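Acyl-CoA dehydrogenase domain protein Tcur3483 (Thermomonospora curvata, PDB 6WY9) binds a flavin adenine dinucleotide cofactor and is probably an acyl-CoA dehydrogenase-like oxidoreductase acting on CH-CH groups. Local coordinates at residues P108-N113 against F142-T147; I176-A181 against D185-A190; S218-V223 against V228-Y233. One frame throughout, in Å; residues are numbered along the deposited sequence.

Contact 1: P108-N113 against F142-T147. With FDA (dihydroflavine-adenine dinucleotide), chain C.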
loop_
_atom_site.group_PDB
_atom_site.type_symbol
_atom_site.label_atom_id
_atom_site.label_comp_id
_atom_site.label_asym_id
_atom_site.label_seq_id
_atom_site.Cartn_x
_atom_site.Cartn_y
_atom_site.Cartn_z
ATOM N N PRO A 108 -22.733 17.865 20.277
ATOM C CA PRO A 108 -23.574 16.657 20.410
ATOM C C PRO A 108 -24.023 16.122 19.055
ATOM O O PRO A 108 -25.219 16.127 18.719
ATOM C CB PRO A 108 -24.743 17.169 21.254
ATOM C CG PRO A 108 -24.881 18.596 20.836
ATOM C CD PRO A 108 -23.485 19.098 20.600
ATOM N N PHE A 109 -23.051 15.670 18.246
ATOM C CA PHE A 109 -23.342 15.198 16.890
ATOM C C PHE A 109 -24.421 14.118 16.919
ATOM O O PHE A 109 -25.449 14.200 16.243
ATOM C CB PHE A 109 -22.078 14.620 16.226
ATOM C CG PHE A 109 -21.050 15.643 15.785
ATOM C CD1 PHE A 109 -21.171 16.297 14.573
ATOM C CD2 PHE A 109 -19.919 15.888 16.555
ATOM C CE1 PHE A 109 -20.205 17.217 14.163
ATOM C CE2 PHE A 109 -18.952 16.797 16.147
ATOM C CZ PHE A 109 -19.098 17.460 14.958
ATOM N N VAL A 110 -24.162 13.062 17.689
ATOM C CA VAL A 110 -25.070 11.918 17.696
ATOM C C VAL A 110 -26.489 12.359 18.029
ATOM O O VAL A 110 -27.453 11.894 17.421
ATOM C CB VAL A 110 -24.567 10.835 18.667
ATOM C CG1 VAL A 110 -25.602 9.795 18.872
ATOM C CG2 VAL A 110 -23.333 10.186 18.107
ATOM N N THR A 111 -26.643 13.249 18.997
ATOM C CA THR A 111 -27.992 13.584 19.432
ATOM C C THR A 111 -28.674 14.512 18.441
ATOM O O THR A 111 -29.849 14.316 18.112
ATOM C CB THR A 111 -27.956 14.212 20.825
ATOM O OG1 THR A 111 -27.433 13.248 21.755
ATOM C CG2 THR A 111 -29.379 14.617 21.266
ATOM N N VAL A 112 -27.938 15.494 17.933
ATOM C CA VAL A 112 -28.510 16.533 17.090
ATOM C C VAL A 112 -28.568 16.110 15.636
ATOM O O VAL A 112 -29.544 16.404 14.947
ATOM C CB VAL A 112 -27.717 17.835 17.277
ATOM C CG1 VAL A 112 -27.999 18.816 16.127
ATOM C CG2 VAL A 112 -28.129 18.458 18.591
ATOM N N ASN A 113 -27.577 15.368 15.162
ATOM C CA ASN A 113 -27.477 15.041 13.749
ATOM C C ASN A 113 -27.811 13.611 13.416
ATOM O O ASN A 113 -27.826 13.248 12.238
ATOM C CB ASN A 113 -26.079 15.360 13.263
ATOM C CG ASN A 113 -25.897 16.820 13.070
ATOM O OD1 ASN A 113 -25.685 17.567 14.028
ATOM N ND2 ASN A 113 -26.030 17.261 11.830
ATOM N N PHE A 142 -28.665 12.070 23.978
ATOM C CA PHE A 142 -28.921 10.662 23.725
ATOM C C PHE A 142 -27.612 9.911 23.616
ATOM O O PHE A 142 -26.600 10.468 23.195
ATOM C CB PHE A 142 -29.689 10.435 22.419
ATOM C CG PHE A 142 -31.205 10.482 22.565
ATOM C CD1 PHE A 142 -31.862 11.691 22.648
ATOM C CD2 PHE A 142 -31.969 9.304 22.593
ATOM C CE1 PHE A 142 -33.263 11.742 22.781
ATOM C CE2 PHE A 142 -33.359 9.347 22.715
ATOM C CZ PHE A 142 -34.001 10.582 22.808
ATOM N N ALA A 143 -27.648 8.623 23.943
ATOM C CA ALA A 143 -26.538 7.731 23.654
ATOM C C ALA A 143 -27.069 6.551 22.835
ATOM O O ALA A 143 -28.244 6.187 22.937
ATOM C CB ALA A 143 -25.838 7.290 24.968
ATOM N N ILE A 144 -26.213 5.978 21.979
ATOM C CA ILE A 144 -26.631 4.916 21.060
ATOM C C ILE A 144 -26.377 3.558 21.706
ATOM O O ILE A 144 -25.224 3.200 21.990
ATOM C CB ILE A 144 -25.894 4.986 19.709
ATOM C CG1 ILE A 144 -26.127 6.309 18.974
ATOM C CG2 ILE A 144 -26.406 3.827 18.824
ATOM C CD1 ILE A 144 -27.600 6.574 18.662
ATOM N N GLY A 145 -27.430 2.766 21.845
ATOM C CA GLY A 145 -27.302 1.441 22.421
ATOM C C GLY A 145 -27.478 0.322 21.409
ATOM O O GLY A 145 -28.538 -0.310 21.374
ATOM N N TYR A 146 -26.464 0.072 20.565
ATOM C CA TYR A 146 -26.538 -1.029 19.599
ATOM C C TYR A 146 -25.720 -2.242 20.035
ATOM O O TYR A 146 -26.262 -3.339 20.264
ATOM C CB TYR A 146 -26.048 -0.556 18.229
ATOM C CG TYR A 146 -26.943 0.443 17.539
ATOM C CD1 TYR A 146 -28.259 0.638 17.940
ATOM C CD2 TYR A 146 -26.456 1.190 16.477
ATOM C CE1 TYR A 146 -29.055 1.562 17.295
ATOM C CE2 TYR A 146 -27.236 2.082 15.841
ATOM C CZ TYR A 146 -28.524 2.283 16.247
ATOM O OH TYR A 146 -29.271 3.208 15.556
ATOM N N THR A 147 -24.413 -2.024 20.199
ATOM C CA THR A 147 -23.411 -3.071 20.270
ATOM C C THR A 147 -23.534 -3.863 21.553
ATOM O O THR A 147 -23.748 -3.301 22.630
ATOM C CB THR A 147 -22.018 -2.423 20.168
ATOM O OG1 THR A 147 -21.957 -1.662 18.957
ATOM C CG2 THR A 147 -20.878 -3.478 20.183
HETATM P PA FDA C . -16.172 -7.533 15.932
HETATM O O1A FDA C . -15.602 -8.567 16.850
HETATM O O2A FDA C . -17.589 -7.720 15.364
HETATM O O5B FDA C . -15.215 -7.503 14.534
HETATM C C5B FDA C . -13.893 -7.250 14.931
HETATM C C4B FDA C . -13.062 -7.132 13.639
HETATM O O4B FDA C . -13.365 -8.378 12.849
HETATM C C3B FDA C . -13.561 -6.032 12.700
HETATM O O3B FDA C . -12.951 -4.818 12.940
HETATM C C2B FDA C . -13.076 -6.545 11.355
HETATM O O2B FDA C . -11.611 -6.463 11.176
HETATM C C1B FDA C . -13.382 -8.074 11.418
HETATM N N9A FDA C . -14.649 -8.469 10.805
HETATM C C8A FDA C . -15.935 -8.504 11.379
HETATM N N7A FDA C . -16.849 -8.983 10.544
HETATM C C5A FDA C . -16.158 -9.268 9.386
HETATM C C6A FDA C . -16.597 -9.768 8.149
HETATM N N6A FDA C . -17.889 -10.080 7.931
HETATM N N1A FDA C . -15.719 -9.958 7.140
HETATM C C2A FDA C . -14.431 -9.615 7.434
HETATM N N3A FDA C . -13.862 -9.118 8.560
HETATM C C4A FDA C . -14.776 -8.968 9.531
HETATM N N1 FDA C . -21.486 1.003 19.697
HETATM C C2 FDA C . -22.763 1.412 20.135
HETATM O O2 FDA C . -23.723 0.611 20.109
HETATM N N3 FDA C . -22.868 2.726 20.577
HETATM C C4 FDA C . -21.797 3.648 20.624
HETATM O O4 FDA C . -21.987 4.778 21.054
HETATM C C4X FDA C . -20.530 3.145 20.161
HETATM N N5 FDA C . -19.420 3.991 20.178
HETATM C C5X FDA C . -18.176 3.421 20.219
HETATM C C6 FDA C . -17.103 4.117 20.640
HETATM C C7 FDA C . -15.839 3.478 20.690
HETATM C C7M FDA C . -14.736 4.245 21.146
HETATM C C8 FDA C . -15.665 2.202 20.304
HETATM C C8M FDA C . -14.346 1.538 20.345
HETATM C C9 FDA C . -16.758 1.491 19.839
HETATM C C9A FDA C . -18.009 2.100 19.813
HETATM N N10 FDA C . -19.131 1.399 19.342
HETATM C C10 FDA C . -20.386 1.874 19.737
HETATM C "C1'" FDA C . -18.986 -0.049 19.015
HETATM C "C2'" FDA C . -18.733 -0.281 17.500
HETATM O "O2'" FDA C . -19.854 -0.055 16.789
HETATM C "C3'" FDA C . -18.241 -1.797 17.429
HETATM O "O3'" FDA C . -16.954 -1.936 17.995
HETATM C "C4'" FDA C . -18.284 -2.309 15.997
HETATM O "O4'" FDA C . -19.619 -2.421 15.640
HETATM C "C5'" FDA C . -17.479 -3.635 15.927
HETATM O "O5'" FDA C . -18.122 -4.565 16.748
HETATM P P FDA C . -16.999 -5.398 17.601
HETATM O O1P FDA C . -16.251 -4.386 18.323
HETATM O O2P FDA C . -17.745 -6.488 18.357
HETATM O O3P FDA C . -15.923 -6.092 16.545
#

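Contact 2: I176-A181 against D185-A190. With FDA (dihydroflavine-adenine dinucleotide), chain C.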
loop_
_atom_site.group_PDB
_atom_site.type_symbol
_atom_site.label_atom_id
_atom_site.label_comp_id
_atom_site.label_asym_id
_atom_site.label_seq_id
_atom_site.Cartn_x
_atom_site.Cartn_y
_atom_site.Cartn_z
ATOM N N ILE A 176 -22.427 -2.614 25.031
ATOM C CA ILE A 176 -21.020 -2.367 25.308
ATOM C C ILE A 176 -20.542 -1.253 24.390
ATOM O O ILE A 176 -21.011 -1.104 23.257
ATOM C CB ILE A 176 -20.174 -3.674 25.160
ATOM C CG1 ILE A 176 -18.693 -3.418 25.502
ATOM C CG2 ILE A 176 -20.301 -4.219 23.747
ATOM C CD1 ILE A 176 -17.928 -4.640 26.057
ATOM N N PHE A 177 -19.614 -0.440 24.892
ATOM C CA PHE A 177 -19.125 0.731 24.160
ATOM C C PHE A 177 -20.243 1.758 23.906
ATOM O O PHE A 177 -20.275 2.439 22.869
ATOM C CB PHE A 177 -18.427 0.364 22.828
ATOM C CG PHE A 177 -17.430 -0.745 22.945
ATOM C CD1 PHE A 177 -16.291 -0.599 23.723
ATOM C CD2 PHE A 177 -17.641 -1.959 22.290
ATOM C CE1 PHE A 177 -15.377 -1.668 23.871
ATOM C CE2 PHE A 177 -16.718 -3.028 22.409
ATOM C CZ PHE A 177 -15.585 -2.871 23.207
ATOM N N THR A 178 -21.129 1.923 24.877
ATOM C CA THR A 178 -22.209 2.909 24.793
ATOM C C THR A 178 -21.635 4.280 25.114
ATOM O O THR A 178 -21.732 4.745 26.248
ATOM C CB THR A 178 -23.327 2.572 25.779
ATOM O OG1 THR A 178 -23.634 1.165 25.736
ATOM C CG2 THR A 178 -24.571 3.372 25.451
ATOM N N SER A 179 -21.095 4.969 24.098
ATOM C CA SER A 179 -20.485 6.277 24.331
ATOM C C SER A 179 -21.509 7.262 24.847
ATOM O O SER A 179 -22.605 7.386 24.287
ATOM C CB SER A 179 -19.868 6.882 23.060
ATOM O OG SER A 179 -19.118 5.934 22.368
ATOM N N GLY A 180 -21.091 8.031 25.850
ATOM C CA GLY A 180 -21.899 9.046 26.478
ATOM C C GLY A 180 -22.969 8.522 27.426
ATOM O O GLY A 180 -23.737 9.329 27.957
ATOM N N ALA A 181 -23.074 7.211 27.647
ATOM C CA ALA A 181 -24.186 6.746 28.474
ATOM C C ALA A 181 -24.124 7.349 29.873
ATOM O O ALA A 181 -25.162 7.519 30.511
ATOM C CB ALA A 181 -24.229 5.218 28.559
ATOM N N ASP A 185 -29.236 11.528 28.891
ATOM C CA ASP A 185 -30.537 11.389 29.530
ATOM C C ASP A 185 -31.347 10.216 28.999
ATOM O O ASP A 185 -32.273 9.766 29.687
ATOM C CB ASP A 185 -31.369 12.656 29.332
ATOM C CG ASP A 185 -30.625 13.902 29.724
ATOM O OD1 ASP A 185 -30.289 14.054 30.915
ATOM O OD2 ASP A 185 -30.356 14.720 28.830
ATOM N N TYR A 186 -31.053 9.744 27.782
ATOM C CA TYR A 186 -31.798 8.644 27.175
ATOM C C TYR A 186 -30.879 7.785 26.320
ATOM O O TYR A 186 -29.944 8.291 25.689
ATOM C CB TYR A 186 -32.931 9.141 26.290
ATOM C CG TYR A 186 -33.967 9.954 27.025
ATOM C CD1 TYR A 186 -34.953 9.330 27.792
ATOM C CD2 TYR A 186 -33.966 11.333 26.939
ATOM C CE1 TYR A 186 -35.901 10.078 28.458
ATOM C CE2 TYR A 186 -34.909 12.087 27.594
ATOM C CZ TYR A 186 -35.873 11.456 28.348
ATOM O OH TYR A 186 -36.805 12.220 28.994
ATOM N N ILE A 187 -31.174 6.481 26.291
ATOM C CA ILE A 187 -30.517 5.531 25.406
ATOM C C ILE A 187 -31.434 5.258 24.221
ATOM O O ILE A 187 -32.632 4.976 24.391
ATOM C CB ILE A 187 -30.166 4.217 26.136
ATOM C CG1 ILE A 187 -29.536 4.507 27.503
ATOM C CG2 ILE A 187 -29.206 3.385 25.298
ATOM C CD1 ILE A 187 -28.134 5.182 27.451
ATOM N N TRP A 188 -30.870 5.346 23.019
ATOM C CA TRP A 188 -31.539 4.896 21.802
ATOM C C TRP A 188 -31.209 3.413 21.678
ATOM O O TRP A 188 -30.131 3.050 21.218
ATOM C CB TRP A 188 -31.029 5.715 20.634
ATOM C CG TRP A 188 -31.391 5.341 19.268
ATOM C CD1 TRP A 188 -30.713 4.494 18.447
ATOM C CD2 TRP A 188 -32.452 5.912 18.483
ATOM N NE1 TRP A 188 -31.298 4.484 17.193
ATOM C CE2 TRP A 188 -32.375 5.336 17.196
ATOM C CE3 TRP A 188 -33.467 6.838 18.752
ATOM C CZ2 TRP A 188 -33.281 5.645 16.182
ATOM C CZ3 TRP A 188 -34.361 7.152 17.744
ATOM C CH2 TRP A 188 -34.264 6.554 16.475
ATOM N N LEU A 189 -32.127 2.546 22.128
ATOM C CA LEU A 189 -31.783 1.160 22.440
ATOM C C LEU A 189 -32.386 0.189 21.427
ATOM O O LEU A 189 -33.614 0.126 21.269
ATOM C CB LEU A 189 -32.226 0.790 23.853
ATOM C CG LEU A 189 -31.749 -0.579 24.341
ATOM C CD1 LEU A 189 -30.235 -0.562 24.595
ATOM C CD2 LEU A 189 -32.524 -0.966 25.597
ATOM N N ALA A 190 -31.509 -0.599 20.780
ATOM C CA ALA A 190 -31.916 -1.648 19.854
ATOM C C ALA A 190 -32.163 -2.934 20.635
ATOM O O ALA A 190 -31.248 -3.437 21.289
ATOM C CB ALA A 190 -30.849 -1.858 18.783
HETATM P PA FDA C . -16.172 -7.533 15.932
HETATM O O1A FDA C . -15.602 -8.567 16.850
HETATM O O2A FDA C . -17.589 -7.720 15.364
HETATM O O5B FDA C . -15.215 -7.503 14.534
HETATM C C5B FDA C . -13.893 -7.250 14.931
HETATM C C4B FDA C . -13.062 -7.132 13.639
HETATM O O4B FDA C . -13.365 -8.378 12.849
HETATM C C3B FDA C . -13.561 -6.032 12.700
HETATM O O3B FDA C . -12.951 -4.818 12.940
HETATM C C2B FDA C . -13.076 -6.545 11.355
HETATM O O2B FDA C . -11.611 -6.463 11.176
HETATM C C1B FDA C . -13.382 -8.074 11.418
HETATM N N9A FDA C . -14.649 -8.469 10.805
HETATM C C8A FDA C . -15.935 -8.504 11.379
HETATM N N7A FDA C . -16.849 -8.983 10.544
HETATM C C5A FDA C . -16.158 -9.268 9.386
HETATM C C6A FDA C . -16.597 -9.768 8.149
HETATM N N6A FDA C . -17.889 -10.080 7.931
HETATM N N1A FDA C . -15.719 -9.958 7.140
HETATM C C2A FDA C . -14.431 -9.615 7.434
HETATM N N3A FDA C . -13.862 -9.118 8.560
HETATM C C4A FDA C . -14.776 -8.968 9.531
HETATM N N1 FDA C . -21.486 1.003 19.697
HETATM C C2 FDA C . -22.763 1.412 20.135
HETATM O O2 FDA C . -23.723 0.611 20.109
HETATM N N3 FDA C . -22.868 2.726 20.577
HETATM C C4 FDA C . -21.797 3.648 20.624
HETATM O O4 FDA C . -21.987 4.778 21.054
HETATM C C4X FDA C . -20.530 3.145 20.161
HETATM N N5 FDA C . -19.420 3.991 20.178
HETATM C C5X FDA C . -18.176 3.421 20.219
HETATM C C6 FDA C . -17.103 4.117 20.640
HETATM C C7 FDA C . -15.839 3.478 20.690
HETATM C C7M FDA C . -14.736 4.245 21.146
HETATM C C8 FDA C . -15.665 2.202 20.304
HETATM C C8M FDA C . -14.346 1.538 20.345
HETATM C C9 FDA C . -16.758 1.491 19.839
HETATM C C9A FDA C . -18.009 2.100 19.813
HETATM N N10 FDA C . -19.131 1.399 19.342
HETATM C C10 FDA C . -20.386 1.874 19.737
HETATM C "C1'" FDA C . -18.986 -0.049 19.015
HETATM C "C2'" FDA C . -18.733 -0.281 17.500
HETATM O "O2'" FDA C . -19.854 -0.055 16.789
HETATM C "C3'" FDA C . -18.241 -1.797 17.429
HETATM O "O3'" FDA C . -16.954 -1.936 17.995
HETATM C "C4'" FDA C . -18.284 -2.309 15.997
HETATM O "O4'" FDA C . -19.619 -2.421 15.640
HETATM C "C5'" FDA C . -17.479 -3.635 15.927
HETATM O "O5'" FDA C . -18.122 -4.565 16.748
HETATM P P FDA C . -16.999 -5.398 17.601
HETATM O O1P FDA C . -16.251 -4.386 18.323
HETATM O O2P FDA C . -17.745 -6.488 18.357
HETATM O O3P FDA C . -15.923 -6.092 16.545
#

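Contact 3: S218-V223 against V228-Y233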
loop_
_atom_site.group_PDB
_atom_site.type_symbol
_atom_site.label_atom_id
_atom_site.label_comp_id
_atom_site.label_asym_id
_atom_site.label_seq_id
_atom_site.Cartn_x
_atom_site.Cartn_y
_atom_site.Cartn_z
ATOM N N SER A 218 -21.001 1.167 33.515
ATOM C CA SER A 218 -19.647 1.122 34.074
ATOM C C SER A 218 -18.640 1.598 33.040
ATOM O O SER A 218 -18.823 1.387 31.833
ATOM C CB SER A 218 -19.257 -0.288 34.568
ATOM O OG SER A 218 -19.330 -1.220 33.505
ATOM N N PRO A 219 -17.564 2.252 33.479
ATOM C CA PRO A 219 -16.662 2.905 32.534
ATOM C C PRO A 219 -15.750 1.919 31.825
ATOM O O PRO A 219 -15.391 0.875 32.365
ATOM C CB PRO A 219 -15.855 3.858 33.428
ATOM C CG PRO A 219 -15.856 3.203 34.779
ATOM C CD PRO A 219 -17.212 2.543 34.890
ATOM N N ILE A 220 -15.367 2.284 30.596
ATOM C CA ILE A 220 -14.334 1.613 29.803
ATOM C C ILE A 220 -13.389 2.695 29.270
ATOM O O ILE A 220 -13.820 3.565 28.506
ATOM C CB ILE A 220 -14.931 0.826 28.612
ATOM C CG1 ILE A 220 -15.911 -0.291 29.050
ATOM C CG2 ILE A 220 -13.817 0.264 27.752
ATOM C CD1 ILE A 220 -16.653 -0.906 27.820
ATOM N N GLN A 221 -12.108 2.637 29.643
ATOM C CA GLN A 221 -11.124 3.617 29.176
ATOM C C GLN A 221 -10.474 3.123 27.897
ATOM O O GLN A 221 -10.066 1.956 27.819
ATOM C CB GLN A 221 -10.035 3.868 30.228
ATOM C CG GLN A 221 -9.100 5.000 29.855
ATOM C CD GLN A 221 -8.903 6.000 30.988
ATOM O OE1 GLN A 221 -8.733 5.623 32.157
ATOM N NE2 GLN A 221 -8.921 7.289 30.648
ATOM N N THR A 222 -10.351 4.006 26.910
ATOM C CA THR A 222 -9.757 3.617 25.636
ATOM C C THR A 222 -8.327 4.129 25.534
ATOM O O THR A 222 -7.926 5.096 26.182
ATOM C CB THR A 222 -10.560 4.148 24.446
ATOM O OG1 THR A 222 -10.385 5.572 24.412
ATOM C CG2 THR A 222 -12.064 3.769 24.627
ATOM N N VAL A 223 -7.572 3.473 24.669
ATOM C CA VAL A 223 -6.181 3.852 24.492
ATOM C C VAL A 223 -6.065 5.292 23.987
ATOM O O VAL A 223 -5.055 5.976 24.234
ATOM C CB VAL A 223 -5.506 2.850 23.548
ATOM C CG1 VAL A 223 -6.100 2.958 22.124
ATOM C CG2 VAL A 223 -3.959 3.093 23.576
ATOM N N VAL A 228 -15.741 5.373 27.398
ATOM C CA VAL A 228 -17.088 4.964 26.994
ATOM C C VAL A 228 -17.610 4.056 28.110
ATOM O O VAL A 228 -17.075 4.096 29.222
ATOM C CB VAL A 228 -17.082 4.324 25.589
ATOM C CG1 VAL A 228 -16.594 5.367 24.540
ATOM C CG2 VAL A 228 -16.184 3.085 25.547
ATOM N N THR A 229 -18.656 3.256 27.873
ATOM C CA THR A 229 -19.265 2.490 28.960
ATOM C C THR A 229 -19.739 1.134 28.465
ATOM O O THR A 229 -19.826 0.868 27.262
ATOM C CB THR A 229 -20.478 3.208 29.594
ATOM O OG1 THR A 229 -21.579 3.182 28.670
ATOM C CG2 THR A 229 -20.143 4.665 29.929
ATOM N N ALA A 230 -20.017 0.264 29.422
ATOM C CA ALA A 230 -20.971 -0.814 29.235
ATOM C C ALA A 230 -22.253 -0.360 29.929
ATOM O O ALA A 230 -22.196 0.344 30.933
ATOM C CB ALA A 230 -20.462 -2.138 29.829
ATOM N N THR A 231 -23.405 -0.710 29.372
ATOM C CA THR A 231 -24.657 -0.386 30.025
ATOM C C THR A 231 -25.414 -1.677 30.263
ATOM O O THR A 231 -25.249 -2.651 29.518
ATOM C CB THR A 231 -25.494 0.620 29.206
ATOM O OG1 THR A 231 -25.611 0.183 27.838
ATOM C CG2 THR A 231 -24.835 2.034 29.258
ATOM N N TYR A 232 -26.195 -1.690 31.340
ATOM C CA TYR A 232 -26.919 -2.867 31.811
ATOM C C TYR A 232 -28.384 -2.520 32.019
ATOM O O TYR A 232 -28.701 -1.442 32.529
ATOM C CB TYR A 232 -26.311 -3.415 33.132
ATOM C CG TYR A 232 -24.838 -3.696 32.965
ATOM C CD1 TYR A 232 -24.402 -4.901 32.427
ATOM C CD2 TYR A 232 -23.883 -2.736 33.288
ATOM C CE1 TYR A 232 -23.058 -5.152 32.233
ATOM C CE2 TYR A 232 -22.516 -2.987 33.099
ATOM C CZ TYR A 232 -22.119 -4.194 32.572
ATOM O OH TYR A 232 -20.782 -4.470 32.369
ATOM N N TYR A 233 -29.269 -3.456 31.636
ATOM C CA TYR A 233 -30.726 -3.285 31.699
ATOM C C TYR A 233 -31.295 -4.526 32.368
ATOM O O TYR A 233 -31.307 -5.614 31.776
ATOM C CB TYR A 233 -31.337 -3.071 30.308
ATOM C CG TYR A 233 -30.547 -2.056 29.513
ATOM C CD1 TYR A 233 -29.398 -2.428 28.840
ATOM C CD2 TYR A 233 -30.931 -0.716 29.478
ATOM C CE1 TYR A 233 -28.639 -1.481 28.116
ATOM C CE2 TYR A 233 -30.209 0.208 28.795
ATOM C CZ TYR A 233 -29.058 -0.171 28.110
ATOM O OH TYR A 233 -28.324 0.756 27.444
#

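Contact 1: P108-N113 against F142-T147
T111 and V110, in the first turn of helix 109-122, meet F142 and I144 on strand 142-145, where the helical N-terminal part of the acyl-CoA dehydrogenase fold abuts the edge of the middle beta domain. The axes of 109-113 and 142-145 run nearly perpendicular, at 99°, and approach to 7.7 Å.

The polar link is the hydrogen bond from F142 N to T111 OG1, 2.8 Å long and almost straight at 169°. T111 holds OG1 anti to its carbonyl carbon (chi1 -63°), which turns the hydroxyl to the start of the strand while CG2 lies at the edge of the F142 ring. With an alanine here, F142 N would probably be left without this acceptor and the edge of the F142 ring without its methyl neighbour.

The apolar link is one of methyl against methylene, V110 CG1 lying 3.5 Å from I144 CG1. CG1 of V110, the branch anti to the backbone N, is the one that reaches I144. The other branch of I144, CG2, sits over the centre of the Y146 ring, whose hydroxyl is hydrogen-bonded to W188 NE1.

Beyond the helix, the end of the strand and the two residues after it grip the pyrimidine side of the flavin. FDA N3 donates to I144 O, and FDA O2 receives two backbone donors, Y146 N at 2.8 Å and T147 N at 2.7 Å, the second much the straighter. T147 adds its side chain to the same rim of the ring: FDA N1 donates to T147 OG1 over 2.8 Å.

Contact 2: I176-A181 against D185-A190
I187 carries CG1 anti to its carbonyl carbon (chi1 -45°), and a chi2 of -67° then swings CD1 to the 176-181 loop, where it reaches A181 CB at 4.1 Å. The same methyl lies 4.5 Å from T178 CG2, near the limit of contact, and the two small apolar groups of the loop make up its share of this modest, buried interface. T178 points its hydroxyl elsewhere, to T231 OG1.

The loop folds as a type II beta turn from T178 to A181, closed by A181 N donating to T178 O over 3.1 Å. G180 takes a positive phi at the third position of the turn, where glycine is favoured. The turn thereby sets A181 beside strand 186-192 and directs S179 to the cofactor.

S179 N donates to FDA O4 at 3.2 Å, with an angle of 145° at the hydrogen, and S179 OG adds a weak bond of 3.4 Å to FDA O4. F177 brings its CB to 3.5 Å from FDA C9A, while its ring has I176 CG1 over one face. Strand 186-192 thus backs a flavin-binding turn of the middle beta domain of the acyl-CoA dehydrogenase fold.

Contact 3: S218-V223 against V228-Y233
Two neighbouring antiparallel strands, 215-221 and 227-239, pair here along the outer edge of a four-stranded sheet, where 215-221 is the outermost strand within this chain. Four backbone hydrogen bonds hold them. S218 and A230 form one hydrogen-bonded pair, with S218 N to A230 O at 3.0 Å and A230 N to S218 O at 2.9 Å. I220 and V228 form the next, but unevenly: V228 N lies in the carbonyl plane of I220 O, whereas I220 N sits 45° out of the plane of V228 O. Between them P219 faces T229 in a non-hydrogen-bonded pair, a site where proline's lack of an N-H costs the ladder nothing. Two CA-H...O contacts fill in around it, the shorter from T229 CA to S218 O at 3.1 Å.

The unit is a beta hairpin of the middle beta domain; the N-to-C directions of 218-221 and 228-233 make 144°, so the two diverge from strict antiparallel. S218, I220, V228 and A230 share one face, on which I220 CB packs on V228 CG2 at 4.0 Å. Because CG1 of I220 stands anti to the carbonyl carbon (chi1 -61°), the side chain, extended at chi2, leans along the neighbouring strand and CD1 comes to rest 3.7 Å from T229 O. At the other end, S218 OG lies in the plane of the Y232 ring, at its edge, 3.7 Å from Y232 CE2.

T229 OG1 turns to T178 O. V228 touches both S179 and the flavin. Q221, the last strand residue, and V223 beyond it form backbone hydrogen bonds with the chain of another protein.

Contacts 1 and 2 are buried, their centres about 7 Å apart, whereas contact 3 is only partly buried, at a sheet edge about 17 Å from the chain centre. Contacts 1 and 2 share one sheet through neighbouring strands 142-145 and 186-192, and both hydrogen-bond the flavin, contact 1 at N1, O2 and N3, contact 2 at O4, with F177 beside the ring system; contact 3 touches it through V228. Contact 3 belongs to the second sheet, which the T178 to A181 turn joins through threonine hydroxyls. The chemistry follows: a side-chain-to-backbone bond plus aliphatic packing in contact 1, purely apolar touching across contact 2, and a backbone ladder in contact 3.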